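Local coordinates for protein probable zinc protease PqqL (Escherichia coli, PDB 6OFT) that probably works as a zinc-dependent endopeptidase of the M16 family in the periplasm, this chain being the first half of the protein with its predicted zinc site, at residues A[53-58]-A[129-134]; A[58-63]-A[96-101]; A[47-52]-A[190-195]. All coordinates share one frame; numbering follows the deposited sequence.

Interaction 1 (A[53-58]-A[129-134])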
loop_
_atom_site.group_PDB
_atom_site.type_symbol
_atom_site.label_atom_id
_atom_site.label_comp_id
_atom_site.label_asym_id
_atom_site.label_seq_id
_atom_site.Cartn_x
_atom_site.Cartn_y
_atom_site.Cartn_z
ATOM N N ALA A 53 -6.829 17.668 1.462
ATOM C CA ALA A 53 -7.522 16.378 1.598
ATOM C C ALA A 53 -7.397 15.855 3.042
ATOM O O ALA A 53 -8.386 15.401 3.615
ATOM C CB ALA A 53 -6.962 15.350 0.619
ATOM N N HIS A 54 -6.186 15.983 3.631
ATOM C CA HIS A 54 -5.853 15.545 4.995
ATOM C C HIS A 54 -6.515 16.463 6.035
ATOM O O HIS A 54 -6.986 15.979 7.067
ATOM C CB HIS A 54 -4.320 15.440 5.145
ATOM C CG HIS A 54 -3.825 15.145 6.530
ATOM N ND1 HIS A 54 -3.052 16.057 7.224
ATOM C CD2 HIS A 54 -3.994 14.046 7.297
ATOM C CE1 HIS A 54 -2.789 15.494 8.392
ATOM N NE2 HIS A 54 -3.342 14.288 8.488
ATOM N N PHE A 55 -6.553 17.783 5.764
ATOM C CA PHE A 55 -7.196 18.772 6.641
ATOM C C PHE A 55 -8.718 18.482 6.694
ATOM O O PHE A 55 -9.276 18.428 7.793
ATOM C CB PHE A 55 -6.906 20.218 6.177
ATOM C CG PHE A 55 -7.001 21.324 7.218
ATOM C CD1 PHE A 55 -8.045 21.354 8.142
ATOM C CD2 PHE A 55 -6.089 22.375 7.224
ATOM C CE1 PHE A 55 -8.136 22.378 9.094
ATOM C CE2 PHE A 55 -6.185 23.407 8.171
ATOM C CZ PHE A 55 -7.212 23.409 9.092
ATOM N N VAL A 56 -9.359 18.213 5.524
ATOM C CA VAL A 56 -10.794 17.863 5.433
ATOM C C VAL A 56 -11.115 16.636 6.327
ATOM O O VAL A 56 -12.102 16.662 7.056
ATOM C CB VAL A 56 -11.288 17.674 3.955
ATOM C CG1 VAL A 56 -12.621 16.925 3.886
ATOM C CG2 VAL A 56 -11.398 19.012 3.236
ATOM N N GLU A 57 -10.251 15.591 6.273
ATOM C CA GLU A 57 -10.353 14.350 7.048
ATOM C C GLU A 57 -10.442 14.628 8.561
ATOM O O GLU A 57 -11.339 14.122 9.221
ATOM C CB GLU A 57 -9.168 13.434 6.711
ATOM C CG GLU A 57 -9.181 12.087 7.422
ATOM C CD GLU A 57 -7.895 11.843 8.183
ATOM O OE1 GLU A 57 -7.941 11.786 9.429
ATOM O OE2 GLU A 57 -6.832 11.746 7.535
ATOM N N HIS A 58 -9.544 15.476 9.078
ATOM C CA HIS A 58 -9.535 15.920 10.472
ATOM C C HIS A 58 -10.830 16.684 10.827
ATOM O O HIS A 58 -11.376 16.502 11.916
ATOM C CB HIS A 58 -8.306 16.817 10.724
ATOM C CG HIS A 58 -7.060 16.045 11.021
ATOM N ND1 HIS A 58 -6.486 16.070 12.272
ATOM C CD2 HIS A 58 -6.330 15.229 10.225
ATOM C CE1 HIS A 58 -5.427 15.283 12.202
ATOM N NE2 HIS A 58 -5.293 14.751 10.992
ATOM N N LEU A 129 -13.802 28.457 14.331
ATOM C CA LEU A 129 -13.093 28.148 15.567
ATOM C C LEU A 129 -12.481 26.753 15.550
ATOM O O LEU A 129 -11.341 26.603 15.987
ATOM C CB LEU A 129 -13.993 28.366 16.796
ATOM C CG LEU A 129 -14.179 29.828 17.260
ATOM C CD1 LEU A 129 -15.429 29.972 18.127
ATOM C CD2 LEU A 129 -12.959 30.343 18.013
ATOM N N GLU A 130 -13.201 25.761 14.982
ATOM C CA GLU A 130 -12.739 24.366 14.857
ATOM C C GLU A 130 -11.623 24.215 13.852
ATOM O O GLU A 130 -10.682 23.458 14.107
ATOM C CB GLU A 130 -13.900 23.396 14.536
ATOM C CG GLU A 130 -14.902 23.249 15.671
ATOM C CD GLU A 130 -14.433 22.584 16.952
ATOM O OE1 GLU A 130 -13.369 21.922 16.952
ATOM O OE2 GLU A 130 -15.148 22.725 17.967
ATOM N N VAL A 131 -11.735 24.905 12.701
ATOM C CA VAL A 131 -10.710 24.924 11.647
ATOM C C VAL A 131 -9.397 25.478 12.264
ATOM O O VAL A 131 -8.368 24.823 12.167
ATOM C CB VAL A 131 -11.180 25.726 10.394
ATOM C CG1 VAL A 131 -10.032 25.982 9.425
ATOM C CG2 VAL A 131 -12.334 25.010 9.682
ATOM N N ASP A 132 -9.471 26.635 12.954
ATOM C CA ASP A 132 -8.341 27.277 13.634
ATOM C C ASP A 132 -7.674 26.348 14.644
ATOM O O ASP A 132 -6.441 26.302 14.705
ATOM C CB ASP A 132 -8.774 28.594 14.295
ATOM C CG ASP A 132 -9.135 29.709 13.320
ATOM O OD1 ASP A 132 -8.749 29.613 12.127
ATOM O OD2 ASP A 132 -9.786 30.681 13.750
ATOM N N ALA A 133 -8.483 25.555 15.376
ATOM C CA ALA A 133 -7.976 24.582 16.336
ATOM C C ALA A 133 -7.213 23.475 15.627
ATOM O O ALA A 133 -6.137 23.106 16.091
ATOM C CB ALA A 133 -9.115 23.995 17.156
ATOM N N GLU A 134 -7.722 22.992 14.469
ATOM C CA GLU A 134 -7.057 21.925 13.727
ATOM C C GLU A 134 -5.744 22.348 13.050
ATOM O O GLU A 134 -4.916 21.475 12.787
ATOM C CB GLU A 134 -8.002 21.245 12.715
ATOM C CG GLU A 134 -8.931 20.222 13.332
ATOM C CD GLU A 134 -8.314 19.121 14.171
ATOM O OE1 GLU A 134 -7.442 18.382 13.658
ATOM O OE2 GLU A 134 -8.724 18.989 15.345
#
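Glu134 of helix 128-144 reaches across to Phe55 and His58, neighbouring turns of helix 52-59; the two short helical segments run 119° apart, with axes 10.7 Å from each other. At the root of the glutamate, CB rests against Phe55 CE1 at 3.8 Å. The chain then bends at CG (chi2 -53°), which lifts CD off the phenyl ring and carries the carboxylate over to the imidazole. OE1 ends 2.9 Å from His58 ND1 and accepts its hydrogen bond nearly along the C-O axis, although the bond is somewhat bent and the oxygen sits a little out of the ring plane. OE2 has a weak hydrogen bond from Asn62 ND2. Next to this polar pair, Phe55 points the edge of its ring at helix 128-144: CZ lies 3.6 Å from Val131 O, close to the ring plane, and 3.8 Å from Val131 CG1. Leu186 of helix 183-193 touches both Phe55 and Val131. His54, Glu57 and His58 form the HXXEH signature of M16 peptidases, with predicted roles as zinc ligands (the histidines) and proton acceptor (Glu57). Glu134 is also predicted to bind zinc, yet here its OE1 holds His58 by ND1. That bond is consistent with fixing the imidazole's rotation and leaving His58 NE2, 3.2 Å from His54 NE2, placed for a shared metal.

Interaction 2 (A[58-63]-A[96-101])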
loop_
_atom_site.group_PDB
_atom_site.type_symbol
_atom_site.label_atom_id
_atom_site.label_comp_id
_atom_site.label_asym_id
_atom_site.label_seq_id
_atom_site.Cartn_x
_atom_site.Cartn_y
_atom_site.Cartn_z
ATOM N N HIS A 58 -9.544 15.476 9.078
ATOM C CA HIS A 58 -9.535 15.920 10.472
ATOM C C HIS A 58 -10.830 16.684 10.827
ATOM O O HIS A 58 -11.376 16.502 11.916
ATOM C CB HIS A 58 -8.306 16.817 10.724
ATOM C CG HIS A 58 -7.060 16.045 11.021
ATOM N ND1 HIS A 58 -6.486 16.070 12.272
ATOM C CD2 HIS A 58 -6.330 15.229 10.225
ATOM C CE1 HIS A 58 -5.427 15.283 12.202
ATOM N NE2 HIS A 58 -5.293 14.751 10.992
ATOM N N MET A 59 -11.345 17.483 9.890
ATOM C CA MET A 59 -12.552 18.285 10.116
ATOM C C MET A 59 -13.831 17.457 10.275
ATOM O O MET A 59 -14.833 18.003 10.738
ATOM C CB MET A 59 -12.731 19.367 9.032
ATOM C CG MET A 59 -11.719 20.521 9.093
ATOM S SD MET A 59 -11.433 21.288 10.714
ATOM C CE MET A 59 -13.156 21.741 11.202
ATOM N N MET A 60 -13.802 16.144 9.946
ATOM C CA MET A 60 -14.987 15.285 10.095
ATOM C C MET A 60 -15.303 15.021 11.566
ATOM O O MET A 60 -16.461 14.807 11.936
ATOM C CB MET A 60 -14.827 13.957 9.321
ATOM C CG MET A 60 -14.799 14.120 7.799
ATOM S SD MET A 60 -16.170 15.048 7.062
ATOM C CE MET A 60 -15.344 16.582 6.723
ATOM N N PHE A 61 -14.277 15.105 12.408
ATOM C CA PHE A 61 -14.388 14.878 13.846
ATOM C C PHE A 61 -14.560 16.182 14.620
ATOM O O PHE A 61 -14.508 16.159 15.850
ATOM C CB PHE A 61 -13.152 14.094 14.343
ATOM C CG PHE A 61 -12.960 12.792 13.598
ATOM C CD1 PHE A 61 -13.644 11.643 13.984
ATOM C CD2 PHE A 61 -12.115 12.720 12.496
ATOM C CE1 PHE A 61 -13.470 10.443 13.290
ATOM C CE2 PHE A 61 -11.966 11.526 11.789
ATOM C CZ PHE A 61 -12.640 10.396 12.195
ATOM N N ASN A 62 -14.790 17.313 13.924
ATOM C CA ASN A 62 -14.905 18.590 14.618
ATOM C C ASN A 62 -16.178 19.398 14.298
ATOM O O ASN A 62 -16.221 20.598 14.560
ATOM C CB ASN A 62 -13.630 19.430 14.401
ATOM C CG ASN A 62 -12.444 18.825 15.105
ATOM O OD1 ASN A 62 -12.281 18.947 16.326
ATOM N ND2 ASN A 62 -11.612 18.121 14.357
ATOM N N GLY A 63 -17.215 18.735 13.813
ATOM C CA GLY A 63 -18.484 19.400 13.567
ATOM C C GLY A 63 -19.275 18.975 12.354
ATOM O O GLY A 63 -18.792 19.027 11.222
ATOM N N THR A 96 -9.326 8.750 1.033
ATOM C CA THR A 96 -9.582 9.190 2.399
ATOM C C THR A 96 -10.537 8.140 2.935
ATOM O O THR A 96 -11.550 7.859 2.295
ATOM C CB THR A 96 -10.197 10.592 2.458
ATOM O OG1 THR A 96 -9.534 11.449 1.535
ATOM C CG2 THR A 96 -10.102 11.180 3.841
ATOM N N VAL A 97 -10.195 7.512 4.058
ATOM C CA VAL A 97 -11.030 6.439 4.613
ATOM C C VAL A 97 -11.372 6.737 6.069
ATOM O O VAL A 97 -10.478 7.113 6.843
ATOM C CB VAL A 97 -10.383 5.022 4.426
ATOM C CG1 VAL A 97 -11.269 3.913 5.001
ATOM C CG2 VAL A 97 -10.100 4.725 2.951
ATOM N N TYR A 98 -12.659 6.520 6.440
ATOM C CA TYR A 98 -13.217 6.734 7.781
ATOM C C TYR A 98 -13.628 5.391 8.338
ATOM O O TYR A 98 -14.384 4.658 7.692
ATOM C CB TYR A 98 -14.383 7.735 7.715
ATOM C CG TYR A 98 -13.946 9.068 7.151
ATOM C CD1 TYR A 98 -13.438 10.061 7.978
ATOM C CD2 TYR A 98 -13.988 9.317 5.775
ATOM C CE1 TYR A 98 -12.989 11.270 7.461
ATOM C CE2 TYR A 98 -13.534 10.518 5.246
ATOM C CZ TYR A 98 -13.049 11.498 6.096
ATOM O OH TYR A 98 -12.654 12.712 5.609
ATOM N N GLN A 99 -13.060 5.027 9.497
ATOM C CA GLN A 99 -13.177 3.669 10.034
ATOM C C GLN A 99 -13.775 3.591 11.422
ATOM O O GLN A 99 -13.369 4.335 12.318
ATOM C CB GLN A 99 -11.783 2.972 10.031
ATOM C CG GLN A 99 -11.010 3.055 8.687
ATOM C CD GLN A 99 -9.530 2.722 8.798
ATOM O OE1 GLN A 99 -8.861 3.060 9.772
ATOM N NE2 GLN A 99 -8.972 2.066 7.786
ATOM N N VAL A 100 -14.758 2.683 11.588
ATOM C CA VAL A 100 -15.378 2.389 12.876
ATOM C C VAL A 100 -15.490 0.842 13.006
ATOM O O VAL A 100 -15.964 0.176 12.088
ATOM C CB VAL A 100 -16.747 3.089 13.127
ATOM C CG1 VAL A 100 -17.280 2.778 14.533
ATOM C CG2 VAL A 100 -16.671 4.603 12.911
ATOM N N SER A 101 -15.048 0.301 14.144
ATOM C CA SER A 101 -15.170 -1.105 14.506
ATOM C C SER A 101 -15.987 -1.125 15.795
ATOM O O SER A 101 -15.638 -0.429 16.748
ATOM C CB SER A 101 -13.799 -1.730 14.762
ATOM O OG SER A 101 -13.926 -3.139 14.917
#
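His58 O, at the base of the turn that brings Met60 and Phe61 up to Tyr98, is gripped by two donors from opposite faces of its carbonyl plane. Asn62 ND2 comes in at 2.9 Å from well above the plane, and Phe61 N takes the other side at 3.3 Å. Together with the type I turn from Met59 to Asn62, these bonds hold the turn from which the two side chains reach strand 96-103. The Met60 and Tyr98 side chains cross at about a right angle: Met60 CG, oblique to the ring, is 3.4 Å from Tyr98 CE1, with CB behind it near the same ring atom. The bend at chi2 (-53°) sets the sulfur farther from the ring than CG, SD lying 5.5 Å from the centroid of the Tyr98 ring in an oblique Met-aromatic contact. Phe61 approaches elsewhere on that ring, its CZ 4.3 Å from Tyr98 CD1 at the tyrosine's edge; Phe83 and Trp120 meet the Phe61 ring as well. The Tyr98 hydroxyl has its polar partner in the hydroxyl of Tyr194. An alanine in place of Tyr98 is likely to leave Met60 and Phe61 facing a gap and the Tyr194 hydroxyl without its mate. The arrangement belongs to the α/β fold of M16 peptidases, in which the chain leaving the HXXEH helix packs on the central mixed sheet.

Interaction 3 (A[47-52]-A[190-195])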
loop_
_atom_site.group_PDB
_atom_site.type_symbol
_atom_site.label_atom_id
_atom_site.label_comp_id
_atom_site.label_asym_id
_atom_site.label_seq_id
_atom_site.Cartn_x
_atom_site.Cartn_y
_atom_site.Cartn_z
ATOM N N ASP A 47 -2.729 23.273 -6.855
ATOM C CA ASP A 47 -1.482 23.871 -6.341
ATOM C C ASP A 47 -1.662 24.718 -5.061
ATOM O O ASP A 47 -0.740 24.823 -4.255
ATOM C CB ASP A 47 -0.774 24.689 -7.444
ATOM C CG ASP A 47 -0.176 23.861 -8.581
ATOM O OD1 ASP A 47 -0.256 22.606 -8.521
ATOM O OD2 ASP A 47 0.377 24.468 -9.529
ATOM N N ASN A 48 -2.855 25.285 -4.862
ATOM C CA ASN A 48 -3.172 26.094 -3.689
ATOM C C ASN A 48 -3.951 25.290 -2.618
ATOM O O ASN A 48 -4.521 25.886 -1.702
ATOM C CB ASN A 48 -3.942 27.352 -4.126
ATOM C CG ASN A 48 -5.343 27.081 -4.632
ATOM O OD1 ASN A 48 -5.621 26.070 -5.282
ATOM N ND2 ASN A 48 -6.257 27.991 -4.342
ATOM N N GLU A 49 -3.967 23.943 -2.736
ATOM C CA GLU A 49 -4.689 23.045 -1.825
ATOM C C GLU A 49 -3.808 21.976 -1.178
ATOM O O GLU A 49 -4.336 20.953 -0.741
ATOM C CB GLU A 49 -5.840 22.341 -2.572
ATOM C CG GLU A 49 -6.988 23.233 -3.021
ATOM C CD GLU A 49 -8.066 22.508 -3.807
ATOM O OE1 GLU A 49 -7.739 21.572 -4.569
ATOM O OE2 GLU A 49 -9.249 22.884 -3.669
ATOM N N LEU A 50 -2.491 22.183 -1.109
ATOM C CA LEU A 50 -1.557 21.174 -0.585
ATOM C C LEU A 50 -1.768 20.841 0.910
ATOM O O LEU A 50 -1.413 21.625 1.794
ATOM C CB LEU A 50 -0.097 21.543 -0.895
ATOM C CG LEU A 50 0.181 21.908 -2.372
ATOM C CD1 LEU A 50 1.599 22.372 -2.570
ATOM C CD2 LEU A 50 -0.187 20.784 -3.321
ATOM N N GLY A 51 -2.345 19.654 1.145
ATOM C CA GLY A 51 -2.675 19.132 2.474
ATOM C C GLY A 51 -4.133 19.315 2.863
ATOM O O GLY A 51 -4.516 19.041 4.006
ATOM N N VAL A 52 -4.957 19.776 1.911
ATOM C CA VAL A 52 -6.385 20.039 2.120
ATOM C C VAL A 52 -7.181 18.722 2.232
ATOM O O VAL A 52 -8.086 18.660 3.065
ATOM C CB VAL A 52 -6.958 21.049 1.079
ATOM C CG1 VAL A 52 -8.474 21.033 1.021
ATOM C CG2 VAL A 52 -6.462 22.460 1.386
ATOM N N TYR A 190 -14.254 19.647 -0.102
ATOM C CA TYR A 190 -15.231 18.713 0.451
ATOM C C TYR A 190 -16.445 18.531 -0.457
ATOM O O TYR A 190 -16.797 17.393 -0.764
ATOM C CB TYR A 190 -15.665 19.200 1.835
ATOM C CG TYR A 190 -16.749 18.390 2.512
ATOM C CD1 TYR A 190 -16.481 17.127 3.031
ATOM C CD2 TYR A 190 -18.008 18.940 2.750
ATOM C CE1 TYR A 190 -17.451 16.412 3.729
ATOM C CE2 TYR A 190 -18.980 18.240 3.461
ATOM C CZ TYR A 190 -18.695 16.978 3.954
ATOM O OH TYR A 190 -19.648 16.278 4.653
ATOM N N GLN A 191 -17.084 19.633 -0.894
ATOM C CA GLN A 191 -18.268 19.543 -1.755
ATOM C C GLN A 191 -17.919 19.090 -3.192
ATOM O O GLN A 191 -18.747 18.458 -3.842
ATOM C CB GLN A 191 -19.093 20.837 -1.720
ATOM C CG GLN A 191 -19.604 21.158 -0.310
ATOM C CD GLN A 191 -20.630 22.263 -0.222
ATOM O OE1 GLN A 191 -21.689 22.094 0.390
ATOM N NE2 GLN A 191 -20.343 23.423 -0.798
ATOM N N ARG A 192 -16.676 19.326 -3.636
ATOM C CA ARG A 192 -16.178 18.905 -4.948
ATOM C C ARG A 192 -16.020 17.380 -5.031
ATOM O O ARG A 192 -16.384 16.783 -6.045
ATOM C CB ARG A 192 -14.812 19.579 -5.242
ATOM C CG ARG A 192 -14.193 19.243 -6.611
ATOM C CD ARG A 192 -13.481 20.418 -7.289
ATOM N NE ARG A 192 -12.455 21.023 -6.441
ATOM C CZ ARG A 192 -12.486 22.277 -6.006
ATOM N NH1 ARG A 192 -13.474 23.087 -6.362
ATOM N NH2 ARG A 192 -11.522 22.735 -5.224
ATOM N N TRP A 193 -15.446 16.760 -3.976
ATOM C CA TRP A 193 -15.100 15.341 -3.978
ATOM C C TRP A 193 -15.987 14.439 -3.129
ATOM O O TRP A 193 -16.053 13.239 -3.414
ATOM C CB TRP A 193 -13.623 15.181 -3.567
ATOM C CG TRP A 193 -12.686 15.939 -4.466
ATOM C CD1 TRP A 193 -12.040 17.106 -4.177
ATOM C CD2 TRP A 193 -12.378 15.636 -5.835
ATOM N NE1 TRP A 193 -11.310 17.526 -5.266
ATOM C CE2 TRP A 193 -11.487 16.636 -6.295
ATOM C CE3 TRP A 193 -12.743 14.597 -6.715
ATOM C CZ2 TRP A 193 -10.966 16.635 -7.598
ATOM C CZ3 TRP A 193 -12.200 14.583 -7.993
ATOM C CH2 TRP A 193 -11.323 15.592 -8.422
ATOM N N TYR A 194 -16.635 14.979 -2.075
ATOM C CA TYR A 194 -17.510 14.183 -1.192
ATOM C C TYR A 194 -18.945 14.184 -1.691
ATOM O O TYR A 194 -19.812 14.900 -1.167
ATOM C CB TYR A 194 -17.425 14.625 0.288
ATOM C CG TYR A 194 -16.142 14.257 1.000
ATOM C CD1 TYR A 194 -14.911 14.732 0.552
ATOM C CD2 TYR A 194 -16.167 13.526 2.187
ATOM C CE1 TYR A 194 -13.728 14.423 1.224
ATOM C CE2 TYR A 194 -14.997 13.255 2.897
ATOM C CZ TYR A 194 -13.779 13.707 2.412
ATOM O OH TYR A 194 -12.623 13.412 3.087
ATOM N N GLN A 195 -19.172 13.409 -2.750
ATOM C CA GLN A 195 -20.475 13.202 -3.393
ATOM C C GLN A 195 -20.656 11.689 -3.558
ATOM O O GLN A 195 -19.628 11.007 -3.630
ATOM C CB GLN A 195 -20.603 13.989 -4.719
ATOM C CG GLN A 195 -20.586 15.543 -4.556
ATOM C CD GLN A 195 -21.526 16.132 -3.505
ATOM O OE1 GLN A 195 -22.510 15.529 -3.097
ATOM N NE2 GLN A 195 -21.248 17.345 -3.035
HETATM O O HOH W 1 -9.093 19.525 -5.769
#
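Glu49 and Arg192 approach from opposite directions and join in a salt bridge through one oxygen and one nitrogen, Glu49 OE2 to Arg192 NH2 at 2.8 Å. The oxygen lies at the edge of the guanidinium, near its plane, but the N-H points poorly at it (119°), making the hydrogen bond weak, and the two flat groups are 32° apart. The other carboxylate oxygen is well supplied: Glu49 OE1 accepts from a water at 2.7 Å and from the backbone N of Glu46. This water in turn accepts from Trp193 NE1 at 3.0 Å, lying in the indole plane, and so forms a second link across the contact. Glu49 also opens a type II turn, with Val52 N bonded to Glu49 O at 3.0 Å and Gly51 at the N-cap of the zinc-motif helix 52-59; Gly51 N is satisfied by Glu45 OE1. On the other side, Arg192 CG rests 3.6 Å above one face of the Trp193 ring, the arginine bending at chi2 and chi3 on its way to the carboxylate. Beyond the helix, Gln195 NE2 folds back to Gln191 O at 2.9 Å, a nearly straight bond (168°) in the carbonyl plane on a lone pair.

Helix 52-59 ties the three contacts together: interaction 3 involves the turn leading into it, interaction 1 its predicted zinc-site residues, and interaction 2 its exit, with His58 shared by the last two. Their centres lie 11 Å (1 and 2), 12 Å (1 and 3) and 15 Å (2 and 3) apart. Tyr98 and Tyr194 bridge interactions 2 and 3 by a probable hydrogen bond, OH to OH 2.6 Å. The same Tyr98 OH lies 3.2 Å from CA of Glu57, the predicted proton acceptor, and Val56 CG1 packs 3.6 Å from Tyr194 OH. Interaction 3 is more peripheral to the site, the Glu49 side chain being about 10 Å from that of His54.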